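Local coordinates for transcriptional regulator, MarR family (Silicibacter pomeroyi DSS-3, PDB 3CDH), which probably binds DNA and regulates transcription as a winged helix-turn-helix protein of the MarR family, at residues Leu86-Ala91 and Arg102-Gly107. Residues are numbered along the deposited sequence; the frame is centred on the assembly and turned at random.
Sequences LVTRVA and RLTDDG. With GOL (glycerol), chain K.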
ATOM      1  N   LEU B  86      -2.494 -20.621  16.612  1.00 43.75           N
ATOM      2  CA  LEU B  86      -2.661 -20.658  15.152  1.00 44.23           C
ATOM      3  C   LEU B  86      -1.425 -21.124  14.415  1.00 45.28           C
ATOM      4  O   LEU B  86      -1.509 -21.647  13.298  1.00 46.24           O
ATOM      5  CB  LEU B  86      -3.095 -19.292  14.625  1.00 43.03           C
ATOM      6  CG  LEU B  86      -4.409 -18.829  15.252  1.00 44.13           C
ATOM      7  CD1 LEU B  86      -4.809 -17.489  14.653  1.00 44.23           C
ATOM      8  CD2 LEU B  86      -5.541 -19.894  15.107  1.00 42.56           C
ATOM      9  N   VAL B  87      -0.270 -20.953  15.050  1.00 46.07           N
ATOM     10  CA  VAL B  87       1.010 -21.062  14.349  1.00 47.92           C
ATOM     11  C   VAL B  87       2.052 -21.682  15.258  1.00 49.94           C
ATOM     12  O   VAL B  87       2.054 -21.420  16.441  1.00 50.44           O
ATOM     13  CB  VAL B  87       1.443 -19.652  13.887  1.00 46.40           C
ATOM     14  CG1 VAL B  87       2.905 -19.555  13.745  1.00 47.04           C
ATOM     15  CG2 VAL B  87       0.788 -19.335  12.574  1.00 45.61           C
ATOM     16  N   THR B  88       2.945 -22.506  14.729  1.00 53.27           N
ATOM     17  CA  THR B  88       3.974 -23.111  15.594  1.00 55.78           C
ATOM     18  C   THR B  88       5.391 -23.071  14.987  1.00 57.48           C
ATOM     19  O   THR B  88       5.528 -22.930  13.777  1.00 57.86           O
ATOM     20  CB  THR B  88       3.504 -24.516  16.047  1.00 56.93           C
ATOM     21  OG1 THR B  88       4.257 -24.937  17.178  1.00 57.80           O
ATOM     22  CG2 THR B  88       3.595 -25.531  14.925  1.00 59.74           C
ATOM     23  N   ARG B  89       6.425 -23.150  15.825  0.50 59.47           N
ATOM     24  CA  ARG B  89       7.812 -23.185  15.327  0.50 62.21           C
ATOM     25  C   ARG B  89       8.167 -24.606  14.928  0.50 65.45           C
ATOM     26  O   ARG B  89       7.851 -25.561  15.635  0.50 66.24           O
ATOM     27  CB  ARG B  89       8.844 -22.684  16.356  0.50 62.63           C
ATOM     28  CG  ARG B  89       8.423 -21.514  17.238  0.50 60.56           C
ATOM     29  CD  ARG B  89       8.780 -20.150  16.676  0.50 59.16           C
ATOM     30  NE  ARG B  89       7.747 -19.164  16.998  0.50 56.53           N
ATOM     31  CZ  ARG B  89       7.977 -17.880  17.236  0.50 55.64           C
ATOM     32  NH1 ARG B  89       9.207 -17.384  17.215  0.50 55.80           N
ATOM     33  NH2 ARG B  89       6.963 -17.090  17.509  0.50 55.30           N
ATOM     34  N   VAL B  90       8.817 -24.736  13.784  1.00 67.84           N
ATOM     35  CA  VAL B  90       9.300 -26.011  13.302  1.00 72.99           C
ATOM     36  C   VAL B  90      10.616 -26.310  14.025  1.00 77.69           C
ATOM     37  O   VAL B  90      11.524 -25.468  14.056  1.00 77.76           O
ATOM     38  CB  VAL B  90       9.503 -25.934  11.788  1.00 73.86           C
ATOM     39  CG1 VAL B  90       9.892 -27.291  11.201  1.00 77.29           C
ATOM     40  CG2 VAL B  90       8.228 -25.426  11.138  1.00 71.14           C
ATOM     41  N   ALA B  91      10.693 -27.498  14.634  1.00 82.99           N
ATOM     42  CA  ALA B  91      11.887 -27.943  15.396  1.00 88.64           C
ATOM     43  C   ALA B  91      13.136 -28.103  14.505  1.00 93.57           C
ATOM     44  O   ALA B  91      13.006 -28.424  13.315  1.00 94.69           O
ATOM     45  CB  ALA B  91      11.592 -29.242  16.159  1.00 89.62           C
ATOM     46  N   ARG B 102       5.036 -22.743  11.026  1.00 54.72           N
ATOM     47  CA  ARG B 102       3.974 -23.376  10.241  1.00 55.33           C
ATOM     48  C   ARG B 102       2.601 -23.250  10.906  1.00 53.73           C
ATOM     49  O   ARG B 102       2.513 -22.958  12.109  1.00 53.07           O
ATOM     50  CB  ARG B 102       4.301 -24.838   9.959  1.00 57.69           C
ATOM     51  CG  ARG B 102       4.363 -25.695  11.180  1.00 60.86           C
ATOM     52  CD  ARG B 102       4.239 -27.184  10.837  1.00 68.95           C
ATOM     53  NE  ARG B 102       4.488 -28.013  12.021  1.00 75.24           N
ATOM     54  CZ  ARG B 102       3.541 -28.473  12.855  1.00 78.10           C
ATOM     55  NH1 ARG B 102       3.878 -29.205  13.915  1.00 80.81           N
ATOM     56  NH2 ARG B 102       2.251 -28.223  12.641  1.00 78.14           N
ATOM     57  N   LEU B 103       1.538 -23.454  10.129  1.00 53.35           N
ATOM     58  CA  LEU B 103       0.187 -23.482  10.690  1.00 52.68           C
ATOM     59  C   LEU B 103      -0.013 -24.695  11.576  1.00 53.93           C
ATOM     60  O   LEU B 103       0.572 -25.762  11.315  1.00 56.10           O
ATOM     61  CB  LEU B 103      -0.852 -23.511   9.583  1.00 52.97           C
ATOM     62  CG  LEU B 103      -0.812 -22.236   8.750  1.00 52.24           C
ATOM     63  CD1 LEU B 103      -1.810 -22.296   7.592  1.00 52.33           C
ATOM     64  CD2 LEU B 103      -1.058 -21.010   9.645  1.00 50.31           C
ATOM     65  N   THR B 104      -0.806 -24.524  12.630  1.00 52.14           N
ATOM     66  CA  THR B 104      -1.302 -25.652  13.388  1.00 53.04           C
ATOM     67  C   THR B 104      -2.512 -26.140  12.619  1.00 54.92           C
ATOM     68  O   THR B 104      -2.857 -25.543  11.599  1.00 55.15           O
ATOM     69  CB  THR B 104      -1.763 -25.221  14.781  1.00 51.58           C
ATOM     70  OG1 THR B 104      -2.801 -24.248  14.654  1.00 49.80           O
ATOM     71  CG2 THR B 104      -0.622 -24.646  15.601  1.00 47.90           C
ATOM     72  N   ASP B 105      -3.173 -27.196  13.080  1.00 57.09           N
ATOM     73  CA  ASP B 105      -4.412 -27.626  12.421  1.00 59.42           C
ATOM     74  C   ASP B 105      -5.479 -26.554  12.428  1.00 58.07           C
ATOM     75  O   ASP B 105      -6.129 -26.298  11.405  1.00 58.71           O
ATOM     76  CB  ASP B 105      -4.979 -28.895  13.049  1.00 61.79           C
ATOM     77  CG  ASP B 105      -4.244 -30.120  12.598  1.00 67.66           C
ATOM     78  OD1 ASP B 105      -3.260 -29.971  11.807  1.00 71.60           O
ATOM     79  OD2 ASP B 105      -4.632 -31.232  13.035  1.00 72.60           O
ATOM     80  N   ASP B 106      -5.676 -25.938  13.589  1.00 56.66           N
ATOM     81  CA  ASP B 106      -6.630 -24.845  13.703  1.00 55.41           C
ATOM     82  C   ASP B 106      -6.221 -23.728  12.758  1.00 53.60           C
ATOM     83  O   ASP B 106      -7.056 -23.208  12.007  1.00 53.46           O
ATOM     84  CB  ASP B 106      -6.735 -24.353  15.156  1.00 54.70           C
ATOM     85  CG  ASP B 106      -7.241 -25.444  16.111  1.00 56.13           C
ATOM     86  OD1 ASP B 106      -8.226 -26.155  15.786  1.00 56.99           O
ATOM     87  OD2 ASP B 106      -6.644 -25.586  17.194  1.00 57.09           O
ATOM     88  N   GLY B 107      -4.927 -23.418  12.753  1.00 51.99           N
ATOM     89  CA  GLY B 107      -4.391 -22.393  11.883  1.00 50.92           C
ATOM     90  C   GLY B 107      -4.752 -22.693  10.453  1.00 52.39           C
ATOM     91  O   GLY B 107      -5.209 -21.812   9.715  1.00 51.40           O
TER
HETATM   92  C1  GOL K 209       7.146 -30.753  12.370  1.00 90.87           C
HETATM   93  O1  GOL K 209       6.925 -29.877  11.299  1.00 89.23           O
HETATM   94  C2  GOL K 209       7.614 -29.846  13.485  1.00 92.54           C
HETATM   95  O2  GOL K 209       9.018 -29.738  13.494  1.00 93.38           O
HETATM   96  C3  GOL K 209       7.141 -30.343  14.835  1.00 93.90           C
HETATM   97  O3  GOL K 209       7.110 -29.174  15.623  1.00 95.29           O
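Arg-102 and Thr-88 face each other as a hydrogen-bonded antiparallel pair, Thr-88 N reaching Arg-102 O at 2.7 Å and Arg-102 N returning to Thr-88 O at 2.8 Å. Their side chains leave the same face of the sheet and run alongside one another. With CG set between its backbone N and carbonyl carbon (chi1 65°) and the chain extended from CG to NE, Arg-102 places its guanidinium so that Thr-88 CG2 lies over the centre of one face, 3.6 Å from Arg-102 CZ; Arg-102 NH2 hydrogen-bonds to Leu-103 O. Arg-102 NE makes a weak hydrogen bond to O1 of a glycerol, probably from the crystallisation liquor.

Where strand gives way to helix, Leu-86 O accepts an almost straight bond from Thr-104 N (3.0 Å), which lies above the carbonyl plane, and a CA-H...O contact from Gly-107 CA. Thr-104 is the N-cap of helix 105-130, its OG1 accepting from Gly-107 N and also bonded to Gly-85 O. With an alanine in its place, Gly-107 N would probably lose its cap, Gly-85 O its hydroxyl partner, and Val-87 N the methyl beside it. On the opposite face, Val-87 CG2 meets Leu-103 CD2 at 3.8 Å, and both side chains touch Leu-52 of helix 43-54. This hairpin is the wing of the MarR winged helix-turn-helix domain.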